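PDB 3FHD: ORF 37 from Human herpesvirus 8 type M, which acts as a magnesium-binding endonuclease and exonuclease of the PD-(D/E)XK superfamily, processing branched or non-linear viral DNA to promote production of unit-length linear genomes. Local coordinates for residues C205-V208 / V209-L212; C269-K272 / Y273-A276; L216-D220 / E221-L225; Q398-L401 / Q402-V406; P233-G236 / I237-V240. All coordinates share one frame; numbering follows the deposited sequence.

Interaction 1: residues C205-V208 / V209-L212; sequences CEEV and VKTL
Glu207 and Lys210, one helical turn apart, meet through the flank of the lysine as much as through its charge: Glu207 OE2 stands 3.4 Å from Lys210 CE and 3.6 Å from Lys210 NZ, a salt bridge of modest closeness. The glutamate chain folds at chi2 (-55°), which turns its carboxylate across the extended lysine chain. NZ has stronger partners in the carbonyl oxygens of Asp243 and Leu225, so the carboxylate is a secondary partner of the ammonium group. Glu207, Glu206 and Thr211 are only partly buried, while Lys210 itself is buried.

The other side is the well-packed one. Val208, Val209 and Leu212 are buried, and Val208 CG1 lies 4.3 Å from Leu212 CD1. Phe431 of strand 423-432 covers both valines, while Pro456 packs on Val208 and Leu212. Straight i to i+4 backbone bonds run beneath, such as Leu212 N to Val208 O at 3.0 Å with an N-H...O angle of 161°.

Glu206 leaves the same helix toward Asp243, its side chain about 3 Å from the magnesium ion at the nearest atoms. A helix laid on the central sheet, offering an acidic residue to the metal, is characteristic of the PD-(D/E)XK nuclease core.

Interaction 2: residues C269-K272 / Y273-A276; sequences CRFK and YTFA. With SO4 (sulfate ion), chain C.
A tight turn just beyond strand 262-269, which carries metal ligands of the nuclease core, brings Arg270 and Phe271 against Tyr273 and Thr274. Two successive i to i+3 backbone bonds define it: Tyr273 N to Arg270 O and Thr274 N to Phe271 O, both 3.2 Å. In the second, the donor stands 66° out of the carbonyl plane.

Phe271 and Thr274 run alongside each other in the same direction, with Thr274 OG1 at the phenyl edge, 3.9 Å from Phe271 CD1. A water joins Arg270 O to Thr274 OG1. Tyr273 presents its own ring edge to the arginine, Arg270 CB being 4.0 Å from Tyr273 CD2.

The turn's leading amides hold a sulfate, probably from the crystallisation liquor: Phe271 N reaches O4 at 2.9 Å and Lys272 N reaches O2 at 3.0 Å. Bends at chi2 (-93°) and chi3 fold the arginine so that O2 sits over the centre of one guanidinium face. Asp324 takes salt bridges from Arg270 NH1 and Lys272 NZ, and Lys272 NZ is also hydrogen-bonded to Lys308 O.

Helix 203-217 adjoins Phe271 through Cys205, strand 423-432 adjoins Arg270 through Thr428 and Phe430, and the Tyr273 ring meets Phe302 of helix 296-303.

Interaction 3: residues L216-D220 / E221-L225; sequences LLHPD and ETNCL
His218 and Glu221 meet with imidazole and carboxylate planes almost perpendicular, 85° apart. The bond itself is straight: His218 ND1 gives its proton to Glu221 OE1 over 3.1 Å at an N-H...O angle of 173°. The acceptor lies close to the imidazole plane, at the ring edge, whereas the donor comes from above the carboxylate. At the far edge of the ring, His218 NE2 is hydrogen-bonded to Tyr265 OH, so both nitrogens are held and rotation of the imidazole is restrained.

Asn223 approaches the same histidine from its backbone side. With Asn223 CG beside its own backbone N (chi1 -46°), ND2 reaches His218 O at 3.1 Å; this oxygen lies almost exactly in the amide plane. The amide oxygen, Asn223 OD1, rests 3.5 Å from His218 CB, buried and without a polar partner.

A second, weak donor to His218 O is Glu221 N at 3.4 Å. A water bridges Asp220 N and Glu221 OE1, linking the glutamate to the exposed corner.

These bonds brace a type I beta turn from His218 to Glu221, where the chain leaves helix 203-217 and enters the short strand 223-224, a helix-turn-strand connection.

Interaction 4: residues Q398-L401 / Q402-V406; sequences QVLL and QSSIV. With SO4 (sulfate ion), chain B.
Gln402 reaches back one turn of helix 394-412 to Gln398, and its side chain can be followed outward atom by atom. CB lies 3.7 Å from Val399 O. CG, placed beside the backbone N by a chi1 of -58°, comes to 3.3 Å from Gln398 O, the same carbonyl that accepts the helical bond from Gln402 N. CD, next along an extended chain, remains 3.9 Å from Gln398 O. At the tip, NE2 meets the aliphatic part of its neighbour, 3.6 Å from Gln398 CG. The two amides are turned 69° apart and make no hydrogen bond to each other; each is directed to its own partner. Gln402 NE2 binds Glu266 OE1, and Gln398 OE1 accepts from Lys268 NZ. A sulfate, probably from the crystallisation liquor, receives only a weak bond from Gln398 NE2 and is held also by Arg161 and several serines.

On another side of the helix, Leu400 O takes two donors from the same face of its plane: Ser403 OG at 2.7 Å and Ser404 N at 3.2 Å. Ser403 OG, standing between backbone N and carbonyl carbon (chi1 73°), is also hydrogen-bonded to Lys471 NZ of helix 468-489.

Since Glu266 is a magnesium ligand, the chemistry makes Gln402 a second-shell residue: its amide N-H probably helps to orient the metal-binding carboxylate. Gln398 OE1, by contrast, acts as an acceptor and probably helps to place the ammonium group of Lys268, two residues further along the same strand.

Interaction 5: residues P233-G236 / I237-V240; sequences PQNG and IFGV
Asn235 OD1 accepts two backbone N-H groups in succession, from Ile237 at 3.0 Å and from Phe238 at 3.3 Å. The two use the oxygen differently. Ile237 N lies in the carbonyl plane on a lone pair, with an N-H...O angle of 163°; Phe238 N is tilted from that plane and its bond is less straight. The amide can reach both because Asn235 CG is swung between its own backbone N and carbonyl carbon (chi1 55°), over the bend of the chain.

Around this oxygen the hydrophobic side chains close in. Ile237 CG1 comes within 3.5 Å of Asn235 OD1 and also lies over one face of the Phe238 ring, offset toward its rim. The Phe238 ring stands nearly perpendicular to the asparagine amide, 84° between planes, and its CD2 is 3.7 Å from Asn235 ND2.

The bond from Asn235 OD1 to the N-H two residues ahead makes an Asx turn, and the bond to Phe238 N extends it, here at the entrance to strand 238-240. Gly236 takes the corner with positive phi. The strand then runs between 165-166 and 230-231 in a small three-stranded sheet.

The amide nitrogen is held from outside, Asn235 ND2 bonding to Asn503 OD1 near the modelled C terminus; the backbone N of Asn235 is bonded to Ser232 OG. Farther out, Phe238 packs on Leu475 and Ala478 of helix 468-489, with Ala479 and Trp482 of that helix against Ile237.

All five contacts are local, following one another without nesting or crossing. From the N terminus, interaction 1 spans two turns of helix 203-217 and interaction 3 closes the turn that leaves it; the bond from Lys210 to Leu225 ties the two together. Interaction 5 closes the bend into strand 238-240, and interaction 2 the turn after strand 262-269. That turn folds back to interaction 1, where Cys205 CB is 3.6 Å from Cys269 SG with no disulfide present. Last comes interaction 4 on helix 394-412, packed on interaction 5 through Leu401 CD1 and Phe238 CD1 at 3.9 Å. Interactions 1 and 5 lie on opposite sides of the chain's centre.

Interaction 1: residues C205-V208 / V209-L212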
# COMPACT_ATOMS: atom_id res chain seq x y z
N CYS A 205 5.29 -14.80 4.11
CA CYS A 205 6.57 -14.15 4.33
C CYS A 205 6.46 -12.67 4.74
O CYS A 205 7.19 -12.23 5.62
CB CYS A 205 7.47 -14.33 3.11
SG CYS A 205 8.07 -16.07 3.03
N GLU A 206 5.54 -11.92 4.12
CA GLU A 206 5.29 -10.55 4.55
C GLU A 206 4.94 -10.45 6.02
O GLU A 206 5.43 -9.55 6.70
CB GLU A 206 4.28 -9.82 3.66
CG GLU A 206 4.92 -9.49 2.32
CD GLU A 206 4.19 -8.40 1.55
OE1 GLU A 206 3.32 -7.70 2.14
OE2 GLU A 206 4.52 -8.24 0.33
N GLU A 207 4.13 -11.39 6.51
CA GLU A 207 3.75 -11.40 7.93
C GLU A 207 4.96 -11.64 8.82
O GLU A 207 5.02 -11.10 9.94
CB GLU A 207 2.69 -12.47 8.23
CG GLU A 207 1.27 -12.12 7.80
CD GLU A 207 0.79 -10.81 8.38
OE1 GLU A 207 0.80 -10.64 9.63
OE2 GLU A 207 0.38 -9.94 7.58
N VAL A 208 5.91 -12.45 8.34
CA VAL A 208 7.12 -12.69 9.11
C VAL A 208 7.93 -11.41 9.25
O VAL A 208 8.41 -11.08 10.35
CB VAL A 208 7.99 -13.84 8.53
CG1 VAL A 208 9.39 -13.81 9.14
CG2 VAL A 208 7.33 -15.17 8.81
N VAL A 209 8.08 -10.68 8.14
CA VAL A 209 8.79 -9.41 8.21
C VAL A 209 8.10 -8.41 9.17
O VAL A 209 8.79 -7.72 9.93
CB VAL A 209 9.03 -8.76 6.83
CG1 VAL A 209 9.76 -7.39 6.99
CG2 VAL A 209 9.84 -9.71 5.93
N LYS A 210 6.77 -8.34 9.15
CA LYS A 210 6.03 -7.47 10.12
C LYS A 210 6.41 -7.82 11.54
O LYS A 210 6.68 -6.92 12.34
CB LYS A 210 4.51 -7.63 10.01
CG LYS A 210 3.92 -7.09 8.77
CD LYS A 210 2.40 -6.94 8.85
CE LYS A 210 1.88 -6.92 7.40
NZ LYS A 210 0.52 -6.38 7.20
N THR A 211 6.41 -9.11 11.86
CA THR A 211 6.83 -9.58 13.20
C THR A 211 8.25 -9.14 13.59
O THR A 211 8.49 -8.75 14.75
CB THR A 211 6.70 -11.10 13.36
OG1 THR A 211 5.38 -11.49 12.97
CG2 THR A 211 6.89 -11.51 14.85
N LEU A 212 9.19 -9.23 12.64
CA LEU A 212 10.56 -8.73 12.83
C LEU A 212 10.63 -7.23 13.15
O LEU A 212 11.36 -6.83 14.07
CB LEU A 212 11.42 -9.04 11.61
CG LEU A 212 11.75 -10.52 11.31
CD1 LEU A 212 12.23 -10.70 9.87
CD2 LEU A 212 12.79 -11.06 12.30

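Interaction 2: residues C269-K272 / Y273-A276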
# COMPACT_ATOMS: atom_id res chain seq x y z
N CYS A 269 9.51 -9.08 -0.14
CA CYS A 269 10.34 -10.27 0.09
C CYS A 269 11.05 -10.64 -1.19
O CYS A 269 10.48 -10.47 -2.28
CB CYS A 269 9.49 -11.43 0.61
SG CYS A 269 8.55 -11.03 2.08
N ARG A 270 12.31 -11.08 -1.08
CA ARG A 270 13.13 -11.38 -2.26
C ARG A 270 13.23 -12.88 -2.52
O ARG A 270 14.19 -13.49 -2.10
CB ARG A 270 14.54 -10.86 -2.06
CG ARG A 270 14.60 -9.41 -1.70
CD ARG A 270 14.75 -8.63 -2.94
NE ARG A 270 13.49 -8.63 -3.65
CZ ARG A 270 13.33 -8.23 -4.90
NH1 ARG A 270 14.37 -7.78 -5.58
NH2 ARG A 270 12.12 -8.26 -5.45
N PHE A 271 12.25 -13.45 -3.22
CA PHE A 271 12.23 -14.89 -3.35
C PHE A 271 13.35 -15.46 -4.25
O PHE A 271 13.69 -16.64 -4.11
CB PHE A 271 10.86 -15.38 -3.75
CG PHE A 271 9.82 -15.12 -2.69
CD1 PHE A 271 10.08 -15.44 -1.34
CD2 PHE A 271 8.59 -14.55 -3.03
CE1 PHE A 271 9.13 -15.20 -0.36
CE2 PHE A 271 7.63 -14.31 -2.04
CZ PHE A 271 7.91 -14.64 -0.71
N LYS A 272 13.94 -14.63 -5.11
CA LYS A 272 15.05 -15.12 -5.97
C LYS A 272 16.24 -15.56 -5.13
O LYS A 272 17.11 -16.26 -5.63
CB LYS A 272 15.57 -14.04 -6.93
CG LYS A 272 14.67 -13.58 -8.08
CD LYS A 272 15.37 -12.44 -8.90
CE LYS A 272 15.61 -11.16 -8.06
NZ LYS A 272 15.99 -9.90 -8.86
N TYR A 273 16.31 -15.09 -3.88
CA TYR A 273 17.47 -15.34 -3.01
C TYR A 273 17.21 -16.45 -1.98
O TYR A 273 18.05 -16.71 -1.13
CB TYR A 273 17.89 -14.06 -2.29
CG TYR A 273 18.63 -13.06 -3.15
CD1 TYR A 273 20.01 -13.18 -3.37
CD2 TYR A 273 17.97 -11.99 -3.73
CE1 TYR A 273 20.70 -12.27 -4.16
CE2 TYR A 273 18.65 -11.07 -4.53
CZ TYR A 273 20.02 -11.22 -4.74
OH TYR A 273 20.69 -10.31 -5.52
N THR A 274 16.05 -17.08 -2.03
CA THR A 274 15.74 -18.20 -1.14
C THR A 274 16.71 -19.37 -1.44
O THR A 274 16.90 -19.76 -2.59
CB THR A 274 14.25 -18.61 -1.27
OG1 THR A 274 13.42 -17.50 -0.94
CG2 THR A 274 13.90 -19.80 -0.32
N PHE A 275 17.37 -19.86 -0.40
CA PHE A 275 18.33 -20.98 -0.53
C PHE A 275 18.03 -22.09 0.47
O PHE A 275 17.29 -21.90 1.44
CB PHE A 275 19.78 -20.51 -0.34
CG PHE A 275 20.08 -19.96 1.03
CD1 PHE A 275 20.57 -20.78 2.04
CD2 PHE A 275 19.89 -18.60 1.30
CE1 PHE A 275 20.83 -20.28 3.32
CE2 PHE A 275 20.16 -18.09 2.57
CZ PHE A 275 20.62 -18.93 3.58
N ALA A 276 18.62 -23.26 0.22
CA ALA A 276 18.63 -24.32 1.22
C ALA A 276 20.07 -24.54 1.65
O ALA A 276 21.02 -24.28 0.88
CB ALA A 276 18.02 -25.61 0.68
S SO4 C . 11.86 -11.84 -6.21
O1 SO4 C . 11.65 -13.12 -6.91
O2 SO4 C . 13.24 -11.73 -5.72
O3 SO4 C . 11.61 -10.76 -7.17
O4 SO4 C . 10.89 -11.76 -5.12
O HOH W 1 14.72 -14.93 0.13
O HOH W 2 16.47 -18.92 -5.16

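Interaction 3: residues L216-D220 / E221-L225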
# COMPACT_ATOMS: atom_id res chain seq x y z
N LEU A 216 11.59 -6.73 16.91
CA LEU A 216 13.04 -6.50 17.00
C LEU A 216 13.48 -5.07 16.78
O LEU A 216 14.49 -4.66 17.35
CB LEU A 216 13.83 -7.47 16.10
CG LEU A 216 13.51 -8.97 16.20
CD1 LEU A 216 14.35 -9.75 15.21
CD2 LEU A 216 13.71 -9.54 17.62
N LEU A 217 12.74 -4.32 15.98
CA LEU A 217 13.08 -2.91 15.71
C LEU A 217 12.27 -1.94 16.56
O LEU A 217 12.75 -0.87 16.88
CB LEU A 217 12.89 -2.55 14.23
CG LEU A 217 14.10 -2.70 13.29
CD1 LEU A 217 14.67 -4.12 13.32
CD2 LEU A 217 13.71 -2.31 11.84
N HIS A 218 11.04 -2.29 16.89
CA HIS A 218 10.18 -1.36 17.62
C HIS A 218 9.52 -2.02 18.84
O HIS A 218 8.31 -1.95 19.02
CB HIS A 218 9.14 -0.75 16.66
CG HIS A 218 9.75 0.03 15.53
ND1 HIS A 218 10.26 1.30 15.70
CD2 HIS A 218 9.90 -0.26 14.22
CE1 HIS A 218 10.71 1.75 14.54
NE2 HIS A 218 10.50 0.82 13.62
N PRO A 219 10.34 -2.65 19.71
CA PRO A 219 9.76 -3.43 20.80
C PRO A 219 9.12 -2.54 21.87
O PRO A 219 8.20 -2.97 22.55
CB PRO A 219 10.96 -4.19 21.37
CG PRO A 219 12.13 -3.29 21.11
CD PRO A 219 11.81 -2.66 19.74
N ASP A 220 9.61 -1.30 21.96
CA ASP A 220 9.24 -0.34 23.00
C ASP A 220 8.20 0.67 22.54
O ASP A 220 7.98 1.69 23.20
CB ASP A 220 10.49 0.44 23.46
CG ASP A 220 11.44 -0.41 24.31
OD1 ASP A 220 11.10 -1.56 24.67
OD2 ASP A 220 12.53 0.10 24.62
N GLU A 221 7.57 0.39 21.41
CA GLU A 221 6.66 1.37 20.82
C GLU A 221 5.30 0.81 20.50
O GLU A 221 5.13 -0.41 20.37
CB GLU A 221 7.29 1.99 19.56
CG GLU A 221 8.69 2.54 19.80
CD GLU A 221 9.39 2.99 18.54
OE1 GLU A 221 10.61 2.76 18.43
OE2 GLU A 221 8.70 3.56 17.67
N THR A 222 4.33 1.70 20.38
CA THR A 222 3.01 1.33 19.89
C THR A 222 3.07 1.24 18.35
O THR A 222 3.46 2.19 17.68
CB THR A 222 1.87 2.27 20.43
OG1 THR A 222 0.81 2.36 19.48
CG2 THR A 222 2.40 3.68 20.75
N ASN A 223 2.74 0.06 17.83
CA ASN A 223 2.80 -0.21 16.38
C ASN A 223 1.47 -0.73 15.86
O ASN A 223 0.67 -1.32 16.60
CB ASN A 223 3.87 -1.26 16.06
CG ASN A 223 5.17 -1.01 16.77
OD1 ASN A 223 5.70 0.10 16.77
ND2 ASN A 223 5.72 -2.07 17.36
N CYS A 224 1.26 -0.55 14.57
CA CYS A 224 0.11 -1.14 13.95
C CYS A 224 0.58 -2.11 12.89
O CYS A 224 1.39 -1.75 12.00
CB CYS A 224 -0.80 -0.06 13.35
SG CYS A 224 -2.31 -0.74 12.66
N LEU A 225 0.07 -3.33 13.01
CA LEU A 225 0.37 -4.41 12.09
C LEU A 225 -0.72 -4.62 11.05
O LEU A 225 -0.43 -5.18 10.00
CB LEU A 225 0.65 -5.72 12.86
O HOH W 3 11.48 0.70 20.28

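Interaction 4: residues Q398-L401 / Q402-V406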
# COMPACT_ATOMS: atom_id res chain seq x y z
N GLN A 398 5.32 3.66 -5.32
CA GLN A 398 4.40 3.08 -4.32
C GLN A 398 4.47 3.78 -2.96
O GLN A 398 3.45 4.16 -2.41
CB GLN A 398 4.65 1.57 -4.18
CG GLN A 398 3.81 0.93 -3.06
CD GLN A 398 3.75 -0.59 -3.18
OE1 GLN A 398 4.73 -1.23 -3.57
NE2 GLN A 398 2.58 -1.16 -2.86
N VAL A 399 5.68 3.97 -2.43
CA VAL A 399 5.85 4.60 -1.12
C VAL A 399 5.53 6.10 -1.24
O VAL A 399 5.06 6.72 -0.28
CB VAL A 399 7.28 4.35 -0.54
CG1 VAL A 399 7.40 4.97 0.86
CG2 VAL A 399 7.57 2.85 -0.47
N LEU A 400 5.81 6.68 -2.41
CA LEU A 400 5.49 8.09 -2.69
C LEU A 400 3.99 8.30 -2.48
O LEU A 400 3.60 9.24 -1.77
CB LEU A 400 5.89 8.48 -4.14
CG LEU A 400 5.85 9.99 -4.43
CD1 LEU A 400 6.87 10.38 -5.52
CD2 LEU A 400 4.46 10.48 -4.77
N LEU A 401 3.17 7.47 -3.11
CA LEU A 401 1.71 7.61 -2.87
C LEU A 401 1.27 7.35 -1.41
O LEU A 401 0.39 8.04 -0.91
CB LEU A 401 0.87 6.77 -3.84
CG LEU A 401 -0.65 7.04 -3.81
CD1 LEU A 401 -0.99 8.52 -4.25
CD2 LEU A 401 -1.43 6.02 -4.69
N GLN A 402 1.85 6.34 -0.75
CA GLN A 402 1.56 6.10 0.65
C GLN A 402 1.94 7.32 1.48
O GLN A 402 1.19 7.68 2.40
CB GLN A 402 2.27 4.85 1.20
CG GLN A 402 1.95 3.58 0.47
CD GLN A 402 2.75 2.38 0.96
OE1 GLN A 402 3.49 2.45 1.93
NE2 GLN A 402 2.58 1.27 0.27
N SER A 403 3.05 7.98 1.19
CA SER A 403 3.38 9.20 1.91
C SER A 403 2.32 10.31 1.74
O SER A 403 1.98 11.00 2.69
CB SER A 403 4.81 9.76 1.58
OG SER A 403 4.87 10.35 0.28
N SER A 404 1.82 10.48 0.52
CA SER A 404 0.83 11.52 0.22
C SER A 404 -0.49 11.27 0.98
O SER A 404 -1.08 12.23 1.54
CB SER A 404 0.54 11.52 -1.29
OG SER A 404 1.72 11.97 -1.97
N ILE A 405 -0.92 10.00 1.03
CA ILE A 405 -2.15 9.64 1.74
C ILE A 405 -1.97 9.76 3.26
O ILE A 405 -2.83 10.35 3.93
CB ILE A 405 -2.72 8.26 1.37
CG1 ILE A 405 -3.17 8.23 -0.12
CG2 ILE A 405 -3.84 7.82 2.39
CD1 ILE A 405 -4.21 9.27 -0.46
N VAL A 406 -0.87 9.24 3.79
CA VAL A 406 -0.56 9.43 5.23
C VAL A 406 -0.56 10.91 5.65
O VAL A 406 -1.09 11.30 6.70
CB VAL A 406 0.79 8.75 5.63
CG1 VAL A 406 1.19 9.17 7.04
CG2 VAL A 406 0.66 7.25 5.61
S SO4 B . -1.90 -0.87 -2.15
O1 SO4 B . -2.20 -0.93 -3.58
O2 SO4 B . -0.61 -1.51 -1.91
O3 SO4 B . -1.85 0.54 -1.82
O4 SO4 B . -2.99 -1.44 -1.41

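Interaction 5: residues P233-G236 / I237-V240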
# COMPACT_ATOMS: atom_id res chain seq x y z
N PRO A 233 -9.67 11.32 1.23
CA PRO A 233 -10.94 12.05 1.44
C PRO A 233 -11.04 13.33 0.61
O PRO A 233 -12.14 13.87 0.45
CB PRO A 233 -10.92 12.36 2.94
CG PRO A 233 -9.43 12.38 3.30
CD PRO A 233 -8.80 11.35 2.41
N GLN A 234 -9.92 13.83 0.10
CA GLN A 234 -9.94 15.11 -0.60
C GLN A 234 -10.28 14.95 -2.08
O GLN A 234 -10.89 15.83 -2.65
CB GLN A 234 -8.63 15.85 -0.43
CG GLN A 234 -8.35 16.32 1.02
CD GLN A 234 -9.38 17.33 1.51
OE1 GLN A 234 -10.59 17.06 1.55
NE2 GLN A 234 -8.91 18.51 1.88
N ASN A 235 -9.96 13.79 -2.67
CA ASN A 235 -10.27 13.56 -4.11
C ASN A 235 -11.06 12.30 -4.46
O ASN A 235 -11.76 12.26 -5.48
CB ASN A 235 -8.98 13.66 -4.95
CG ASN A 235 -7.89 12.73 -4.47
OD1 ASN A 235 -8.04 11.51 -4.49
ND2 ASN A 235 -6.77 13.31 -4.03
N GLY A 236 -10.96 11.27 -3.63
CA GLY A 236 -11.62 10.00 -3.90
C GLY A 236 -11.10 9.20 -5.11
O GLY A 236 -11.73 8.24 -5.52
N ILE A 237 -9.93 9.57 -5.66
CA ILE A 237 -9.34 8.84 -6.82
C ILE A 237 -8.08 8.06 -6.46
O ILE A 237 -7.70 7.12 -7.18
CB ILE A 237 -9.10 9.77 -8.05
CG1 ILE A 237 -7.88 10.67 -7.85
CG2 ILE A 237 -10.31 10.62 -8.32
CD1 ILE A 237 -7.43 11.36 -9.15
N PHE A 238 -7.46 8.42 -5.34
CA PHE A 238 -6.28 7.71 -4.84
C PHE A 238 -6.58 6.98 -3.52
O PHE A 238 -7.48 7.36 -2.77
CB PHE A 238 -5.10 8.64 -4.57
CG PHE A 238 -4.60 9.40 -5.76
CD1 PHE A 238 -3.95 8.72 -6.80
CD2 PHE A 238 -4.70 10.82 -5.81
CE1 PHE A 238 -3.44 9.44 -7.91
CE2 PHE A 238 -4.17 11.55 -6.93
CZ PHE A 238 -3.57 10.84 -7.97
N GLY A 239 -5.80 5.94 -3.24
CA GLY A 239 -5.89 5.25 -1.96
C GLY A 239 -4.74 4.27 -1.79
O GLY A 239 -4.13 3.83 -2.78
N VAL A 240 -4.45 3.91 -0.55
CA VAL A 240 -3.40 2.97 -0.23
C VAL A 240 -3.81 2.03 0.93
O VAL A 240 -4.73 2.34 1.73
CB VAL A 240 -2.06 3.67 0.17
CG1 VAL A 240 -1.60 4.69 -0.90
CG2 VAL A 240 -2.19 4.38 1.49